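Local coordinates for proton-dependent oligopeptide transporter family protein (Xanthomonas campestris, PDB 6EI3) that probably carries di- and tripeptides across the membrane together with protons, as a POT-family member of the major facilitator superfamily, here crystallised in an auto-inhibited state, at residues E11-I24 with I147-P160. Numbering follows the deposited sequence.
Sequences EACERFSFYGMRNI and IINFGSLFASLLIP. With 78M ((2S)-2,3-dihydroxypropyl(7Z)-pentadec-7-enoate), chain K; 78M ((2S)-2,3-dihydroxypropyl(7Z)-pentadec-7-enoate), chain L.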
loop_
_atom_site.group_PDB
_atom_site.type_symbol
_atom_site.label_atom_id
_atom_site.label_comp_id
_atom_site.label_asym_id
_atom_site.label_seq_id
_atom_site.Cartn_x
_atom_site.Cartn_y
_atom_site.Cartn_z
ATOM N N GLU A 11 -0.477 -15.177 -11.220
ATOM C CA GLU A 11 -0.931 -13.823 -10.870
ATOM C C GLU A 11 -2.435 -13.781 -10.534
ATOM O O GLU A 11 -2.823 -13.156 -9.545
ATOM C CB GLU A 11 -0.589 -12.815 -12.003
ATOM C CG GLU A 11 -1.077 -11.382 -11.778
ATOM C CD GLU A 11 -0.393 -10.542 -10.708
ATOM O OE1 GLU A 11 0.566 -11.027 -10.066
ATOM O OE2 GLU A 11 -0.807 -9.375 -10.535
ATOM N N ALA A 12 -3.269 -14.435 -11.357
ATOM C CA ALA A 12 -4.728 -14.453 -11.161
ATOM C C ALA A 12 -5.113 -15.135 -9.856
ATOM O O ALA A 12 -5.867 -14.562 -9.082
ATOM C CB ALA A 12 -5.411 -15.136 -12.339
ATOM N N CYS A 13 -4.557 -16.341 -9.586
ATOM C CA CYS A 13 -4.882 -17.073 -8.355
ATOM C C CYS A 13 -4.385 -16.378 -7.109
ATOM O O CYS A 13 -5.153 -16.283 -6.148
ATOM C CB CYS A 13 -4.405 -18.515 -8.425
ATOM S SG CYS A 13 -5.127 -19.458 -9.782
ATOM N N GLU A 14 -3.129 -15.853 -7.127
ATOM C CA GLU A 14 -2.568 -15.156 -5.965
ATOM C C GLU A 14 -3.345 -13.873 -5.630
ATOM O O GLU A 14 -3.575 -13.602 -4.464
ATOM C CB GLU A 14 -1.050 -14.876 -6.144
ATOM C CG GLU A 14 -0.382 -14.190 -4.946
ATOM C CD GLU A 14 -0.567 -12.686 -4.821
ATOM O OE1 GLU A 14 -0.772 -12.034 -5.863
ATOM O OE2 GLU A 14 -0.541 -12.159 -3.686
ATOM N N ARG A 15 -3.727 -13.079 -6.637
ATOM C CA ARG A 15 -4.458 -11.835 -6.397
ATOM C C ARG A 15 -5.861 -12.103 -5.861
ATOM O O ARG A 15 -6.304 -11.410 -4.947
ATOM C CB ARG A 15 -4.498 -10.919 -7.655
ATOM C CG ARG A 15 -3.130 -10.281 -8.041
ATOM C CD ARG A 15 -2.680 -9.115 -7.149
ATOM N NE ARG A 15 -2.097 -9.614 -5.898
ATOM C CZ ARG A 15 -1.985 -8.928 -4.768
ATOM N NH1 ARG A 15 -2.385 -7.661 -4.707
ATOM N NH2 ARG A 15 -1.466 -9.502 -3.686
ATOM N N PHE A 16 -6.559 -13.097 -6.423
ATOM C CA PHE A 16 -7.903 -13.433 -5.954
ATOM C C PHE A 16 -7.803 -13.882 -4.486
ATOM O O PHE A 16 -8.601 -13.456 -3.648
ATOM C CB PHE A 16 -8.550 -14.528 -6.831
ATOM C CG PHE A 16 -10.007 -14.814 -6.495
ATOM C CD1 PHE A 16 -10.347 -15.567 -5.378
ATOM C CD2 PHE A 16 -11.032 -14.332 -7.300
ATOM C CE1 PHE A 16 -11.692 -15.843 -5.072
ATOM C CE2 PHE A 16 -12.374 -14.610 -6.994
ATOM C CZ PHE A 16 -12.691 -15.356 -5.880
ATOM N N SER A 17 -6.805 -14.727 -4.190
ATOM C CA SER A 17 -6.534 -15.252 -2.860
ATOM C C SER A 17 -6.248 -14.127 -1.846
ATOM O O SER A 17 -6.810 -14.123 -0.749
ATOM C CB SER A 17 -5.362 -16.225 -2.925
ATOM O OG SER A 17 -4.993 -16.690 -1.642
ATOM N N PHE A 18 -5.385 -13.182 -2.215
ATOM C CA PHE A 18 -5.015 -12.079 -1.327
ATOM C C PHE A 18 -6.225 -11.254 -0.954
ATOM O O PHE A 18 -6.470 -11.053 0.228
ATOM C CB PHE A 18 -3.935 -11.176 -1.955
ATOM C CG PHE A 18 -3.578 -10.010 -1.056
ATOM C CD1 PHE A 18 -2.643 -10.158 -0.036
ATOM C CD2 PHE A 18 -4.214 -8.778 -1.199
ATOM C CE1 PHE A 18 -2.361 -9.095 0.837
ATOM C CE2 PHE A 18 -3.914 -7.709 -0.342
ATOM C CZ PHE A 18 -2.994 -7.875 0.673
ATOM N N TYR A 19 -6.959 -10.752 -1.959
ATOM C CA TYR A 19 -8.131 -9.913 -1.711
ATOM C C TYR A 19 -9.211 -10.657 -0.948
ATOM O O TYR A 19 -9.872 -10.071 -0.097
ATOM C CB TYR A 19 -8.665 -9.339 -3.030
ATOM C CG TYR A 19 -7.776 -8.235 -3.566
ATOM C CD1 TYR A 19 -7.701 -7.004 -2.923
ATOM C CD2 TYR A 19 -6.999 -8.427 -4.702
ATOM C CE1 TYR A 19 -6.878 -5.984 -3.407
ATOM C CE2 TYR A 19 -6.182 -7.413 -5.204
ATOM C CZ TYR A 19 -6.123 -6.192 -4.549
ATOM O OH TYR A 19 -5.334 -5.179 -5.035
ATOM N N GLY A 20 -9.357 -11.943 -1.268
ATOM C CA GLY A 20 -10.300 -12.854 -0.632
ATOM C C GLY A 20 -10.055 -12.955 0.855
ATOM O O GLY A 20 -10.985 -12.736 1.628
ATOM N N MET A 21 -8.803 -13.205 1.280
ATOM C CA MET A 21 -8.543 -13.270 2.722
ATOM C C MET A 21 -8.548 -11.870 3.389
ATOM O O MET A 21 -9.138 -11.705 4.453
ATOM C CB MET A 21 -7.276 -14.103 3.069
ATOM C CG MET A 21 -5.928 -13.389 2.978
ATOM S SD MET A 21 -5.459 -12.262 4.343
ATOM C CE MET A 21 -6.086 -13.097 5.702
ATOM N N ARG A 22 -7.931 -10.867 2.754
ATOM C CA ARG A 22 -7.809 -9.519 3.329
ATOM C C ARG A 22 -9.163 -8.822 3.590
ATOM O O ARG A 22 -9.347 -8.221 4.658
ATOM C CB ARG A 22 -6.900 -8.670 2.441
ATOM C CG ARG A 22 -6.214 -7.493 3.147
ATOM C CD ARG A 22 -7.025 -6.214 3.201
ATOM N NE ARG A 22 -7.682 -5.837 1.942
ATOM C CZ ARG A 22 -7.152 -5.042 1.014
ATOM N NH1 ARG A 22 -5.918 -4.571 1.155
ATOM N NH2 ARG A 22 -7.846 -4.721 -0.065
ATOM N N ASN A 23 -10.102 -8.941 2.629
ATOM C CA ASN A 23 -11.416 -8.294 2.625
ATOM C C ASN A 23 -12.445 -8.954 3.562
ATOM O O ASN A 23 -13.487 -8.353 3.799
ATOM C CB ASN A 23 -11.958 -8.147 1.163
ATOM C CG ASN A 23 -11.088 -7.229 0.317
ATOM O OD1 ASN A 23 -10.039 -6.750 0.751
ATOM N ND2 ASN A 23 -11.465 -6.990 -0.923
ATOM N N ILE A 24 -12.134 -10.124 4.165
ATOM C CA ILE A 24 -13.024 -10.723 5.178
ATOM C C ILE A 24 -12.375 -10.704 6.558
ATOM O O ILE A 24 -13.017 -11.082 7.533
ATOM C CB ILE A 24 -13.539 -12.155 4.850
ATOM C CG1 ILE A 24 -12.384 -13.146 4.602
ATOM C CG2 ILE A 24 -14.520 -12.134 3.721
ATOM C CD1 ILE A 24 -12.613 -14.556 5.134
ATOM N N ILE A 147 -7.042 -8.554 -14.490
ATOM C CA ILE A 147 -6.939 -9.692 -13.569
ATOM C C ILE A 147 -7.041 -9.236 -12.102
ATOM O O ILE A 147 -7.748 -9.853 -11.310
ATOM C CB ILE A 147 -5.658 -10.517 -13.855
ATOM C CG1 ILE A 147 -5.813 -11.355 -15.147
ATOM C CG2 ILE A 147 -5.301 -11.397 -12.663
ATOM C CD1 ILE A 147 -4.464 -11.709 -15.866
ATOM N N ILE A 148 -6.328 -8.174 -11.747
ATOM C CA ILE A 148 -6.360 -7.627 -10.395
ATOM C C ILE A 148 -7.773 -7.147 -10.057
ATOM O O ILE A 148 -8.309 -7.539 -9.023
ATOM C CB ILE A 148 -5.287 -6.527 -10.196
ATOM C CG1 ILE A 148 -3.860 -7.128 -10.310
ATOM C CG2 ILE A 148 -5.474 -5.815 -8.829
ATOM C CD1 ILE A 148 -2.726 -6.114 -10.536
ATOM N N ASN A 149 -8.396 -6.362 -10.948
ATOM C CA ASN A 149 -9.713 -5.796 -10.680
ATOM C C ASN A 149 -10.834 -6.814 -10.692
ATOM O O ASN A 149 -11.644 -6.789 -9.768
ATOM C CB ASN A 149 -10.008 -4.615 -11.585
ATOM C CG ASN A 149 -9.169 -3.419 -11.175
ATOM O OD1 ASN A 149 -9.385 -2.796 -10.135
ATOM N ND2 ASN A 149 -8.123 -3.147 -11.915
ATOM N N PHE A 150 -10.879 -7.720 -11.682
ATOM C CA PHE A 150 -11.910 -8.754 -11.689
ATOM C C PHE A 150 -11.720 -9.755 -10.542
ATOM O O PHE A 150 -12.704 -10.127 -9.915
ATOM C CB PHE A 150 -12.058 -9.443 -13.053
ATOM C CG PHE A 150 -12.911 -8.636 -14.003
ATOM C CD1 PHE A 150 -14.281 -8.512 -13.800
ATOM C CD2 PHE A 150 -12.343 -7.980 -15.084
ATOM C CE1 PHE A 150 -15.067 -7.756 -14.668
ATOM C CE2 PHE A 150 -13.134 -7.240 -15.964
ATOM C CZ PHE A 150 -14.486 -7.120 -15.742
ATOM N N GLY A 151 -10.472 -10.087 -10.220
ATOM C CA GLY A 151 -10.141 -10.975 -9.106
ATOM C C GLY A 151 -10.536 -10.387 -7.756
ATOM O O GLY A 151 -11.104 -11.087 -6.919
ATOM N N SER A 152 -10.263 -9.083 -7.548
ATOM C CA SER A 152 -10.620 -8.348 -6.337
ATOM C C SER A 152 -12.159 -8.215 -6.240
ATOM O O SER A 152 -12.726 -8.384 -5.161
ATOM C CB SER A 152 -9.970 -6.960 -6.350
ATOM O OG SER A 152 -10.491 -6.144 -5.314
ATOM N N LEU A 153 -12.821 -7.893 -7.358
ATOM C CA LEU A 153 -14.279 -7.754 -7.395
ATOM C C LEU A 153 -14.970 -9.069 -7.017
ATOM O O LEU A 153 -15.850 -9.072 -6.151
ATOM C CB LEU A 153 -14.745 -7.273 -8.788
ATOM C CG LEU A 153 -16.106 -6.537 -8.868
ATOM C CD1 LEU A 153 -16.200 -5.726 -10.148
ATOM C CD2 LEU A 153 -17.251 -7.501 -8.893
ATOM N N PHE A 154 -14.581 -10.178 -7.678
ATOM C CA PHE A 154 -15.182 -11.491 -7.430
ATOM C C PHE A 154 -14.871 -12.001 -6.026
ATOM O O PHE A 154 -15.768 -12.531 -5.372
ATOM C CB PHE A 154 -14.770 -12.526 -8.502
ATOM C CG PHE A 154 -15.084 -12.182 -9.939
ATOM C CD1 PHE A 154 -16.226 -11.458 -10.268
ATOM C CD2 PHE A 154 -14.267 -12.634 -10.974
ATOM C CE1 PHE A 154 -16.505 -11.127 -11.599
ATOM C CE2 PHE A 154 -14.563 -12.329 -12.307
ATOM C CZ PHE A 154 -15.677 -11.573 -12.609
ATOM N N ALA A 155 -13.613 -11.815 -5.556
ATOM C CA ALA A 155 -13.199 -12.211 -4.208
ATOM C C ALA A 155 -14.046 -11.484 -3.158
ATOM O O ALA A 155 -14.461 -12.105 -2.193
ATOM C CB ALA A 155 -11.732 -11.907 -3.987
ATOM N N SER A 156 -14.309 -10.180 -3.362
ATOM C CA SER A 156 -15.110 -9.364 -2.447
ATOM C C SER A 156 -16.575 -9.748 -2.453
ATOM O O SER A 156 -17.251 -9.553 -1.455
ATOM C CB SER A 156 -14.989 -7.888 -2.798
ATOM O OG SER A 156 -13.684 -7.430 -2.512
ATOM N N LEU A 157 -17.092 -10.228 -3.592
ATOM C CA LEU A 157 -18.480 -10.624 -3.644
ATOM C C LEU A 157 -18.689 -12.063 -3.138
ATOM O O LEU A 157 -19.722 -12.340 -2.541
ATOM C CB LEU A 157 -19.022 -10.494 -5.076
ATOM C CG LEU A 157 -19.321 -9.084 -5.613
ATOM C CD1 LEU A 157 -19.664 -9.146 -7.081
ATOM C CD2 LEU A 157 -20.473 -8.432 -4.874
ATOM N N LEU A 158 -17.729 -12.969 -3.377
ATOM C CA LEU A 158 -17.876 -14.394 -3.045
ATOM C C LEU A 158 -17.425 -14.809 -1.626
ATOM O O LEU A 158 -18.199 -15.460 -0.914
ATOM C CB LEU A 158 -17.152 -15.246 -4.118
ATOM C CG LEU A 158 -17.006 -16.760 -3.892
ATOM C CD1 LEU A 158 -18.374 -17.480 -3.938
ATOM C CD2 LEU A 158 -16.110 -17.379 -4.952
ATOM N N ILE A 159 -16.171 -14.489 -1.247
ATOM C CA ILE A 159 -15.576 -14.910 0.023
ATOM C C ILE A 159 -16.409 -14.436 1.254
ATOM O O ILE A 159 -16.650 -15.268 2.120
ATOM C CB ILE A 159 -14.058 -14.569 0.120
ATOM C CG1 ILE A 159 -13.292 -15.108 -1.115
ATOM C CG2 ILE A 159 -13.454 -15.122 1.413
ATOM C CD1 ILE A 159 -13.412 -16.702 -1.371
ATOM N N PRO A 160 -16.946 -13.198 1.320
ATOM C CA PRO A 160 -17.810 -12.832 2.460
ATOM C C PRO A 160 -19.074 -13.681 2.592
ATOM O O PRO A 160 -19.537 -13.886 3.719
ATOM C CB PRO A 160 -18.115 -11.355 2.204
ATOM C CG PRO A 160 -16.940 -10.872 1.353
ATOM C CD PRO A 160 -16.744 -12.036 0.428
HETATM O O21 78M K . -32.132 1.097 -0.904
HETATM C C20 78M K . -32.714 0.172 -1.809
HETATM C C18 78M K . -31.671 -0.778 -2.350
HETATM O O19 78M K . -30.643 -0.048 -3.031
HETATM C C17 78M K . -32.257 -1.835 -3.260
HETATM O O2 78M K . -31.182 -2.797 -3.386
HETATM C C1 78M K . -31.391 -4.060 -2.985
HETATM O O1 78M K . -32.472 -4.520 -2.724
HETATM C C2 78M K . -30.097 -4.807 -2.863
HETATM C C3 78M K . -29.373 -4.456 -1.575
HETATM C C4 78M K . -27.942 -4.956 -1.541
HETATM C C5 78M K . -27.019 -4.104 -0.677
HETATM C C6 78M K . -26.641 -2.745 -1.283
HETATM C C7 78M K . -25.754 -2.913 -2.470
HETATM C C8 78M K . -24.982 -2.007 -3.028
HETATM C C9 78M K . -24.100 -2.242 -4.212
HETATM C C10 78M K . -22.748 -2.848 -3.809
HETATM C C11 78M K . -22.652 -4.372 -3.860
HETATM C C12 78M K . -22.364 -4.965 -5.233
HETATM C C13 78M K . -21.003 -4.599 -5.809
HETATM C C15 78M K . -19.477 -4.598 -7.805
HETATM C C14 78M K . -20.832 -4.976 -7.268
HETATM O O21 78M L . -28.967 -20.650 6.089
HETATM C C20 78M L . -29.597 -20.762 4.819
HETATM C C18 78M L . -29.404 -19.500 4.010
HETATM O O19 78M L . -30.348 -19.441 2.935
HETATM C C17 78M L . -27.991 -19.338 3.498
HETATM O O2 78M L . -27.853 -20.039 2.238
HETATM C C1 78M L . -27.072 -21.123 2.197
HETATM O O1 78M L . -26.695 -21.720 3.172
HETATM C C2 78M L . -26.731 -21.494 0.781
HETATM C C3 78M L . -25.244 -21.400 0.444
HETATM C C4 78M L . -24.759 -19.983 0.194
HETATM C C5 78M L . -23.691 -19.860 -0.886
HETATM C C6 78M L . -22.255 -19.778 -0.368
HETATM C C7 78M L . -21.283 -19.225 -1.383
HETATM C C8 78M L . -20.540 -19.892 -2.261
HETATM C C9 78M L . -20.493 -21.381 -2.489
HETATM C C10 78M L . -19.437 -21.843 -3.504
HETATM C C11 78M L . -18.133 -22.328 -2.878
HETATM C C12 78M L . -17.188 -23.102 -3.803
HETATM C C13 78M L . -16.533 -22.314 -4.939
HETATM C C15 78M L . -14.785 -20.610 -5.651
HETATM C C14 78M L . -15.508 -21.270 -4.500
#
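A chi1 of -173° swings the Phe16 ring away from its own backbone N and across to the 147-160 helix, whereas Tyr19, whose CG stays beside its own N and opposite the carbonyl carbon, lays its ring along Ser152. Both belong to the first of two transmembrane helices of the major facilitator fold that run in the same general direction and cross at -39° with axes 8.1 Å apart. Such closeness suits small residues: Gly151 lies against the backbone of Phe16, and Gly20 leaves space for Ala155 and Ile159. Phe16 is a knob set in the hole formed by Gly151, Ala155, Leu158 and Ile159. The methyl of Ala155 stands over the centre of the Phe16 ring, Ala155 CB 3.9 Å from the centroid, a CH-pi contact that a compact residue allows. Phe154 CB, Leu158 CD2 and Ile159 CD1 meet the ring's edge, while Leu178 of helix 168-188 also touches Phe16. Leu158 CD2 in turn packs on the lipid chain of a bound monoacylglycerol, 3.6 Å from its C15. Ser152 CB makes a second CH-pi contact, 3.8 Å from the Tyr19 ring centroid, and Phe18 CD2 lies over the opposite face. At one end, Ile147 CG2 rests on Ala12, and Ile148 lies beside the aliphatic part of Arg15, whose guanidinium is held side-on by Glu14. At the other, Ile24 CG2 packs 3.6 Å from Pro160 CG. Asn23 suits its buried place because its amide works both ways: OD1 accepts NE and NH2 of Arg22, while ND2, with its partner nearly in the amide plane, donates to Ser156 OG at 2.8 Å and 151°.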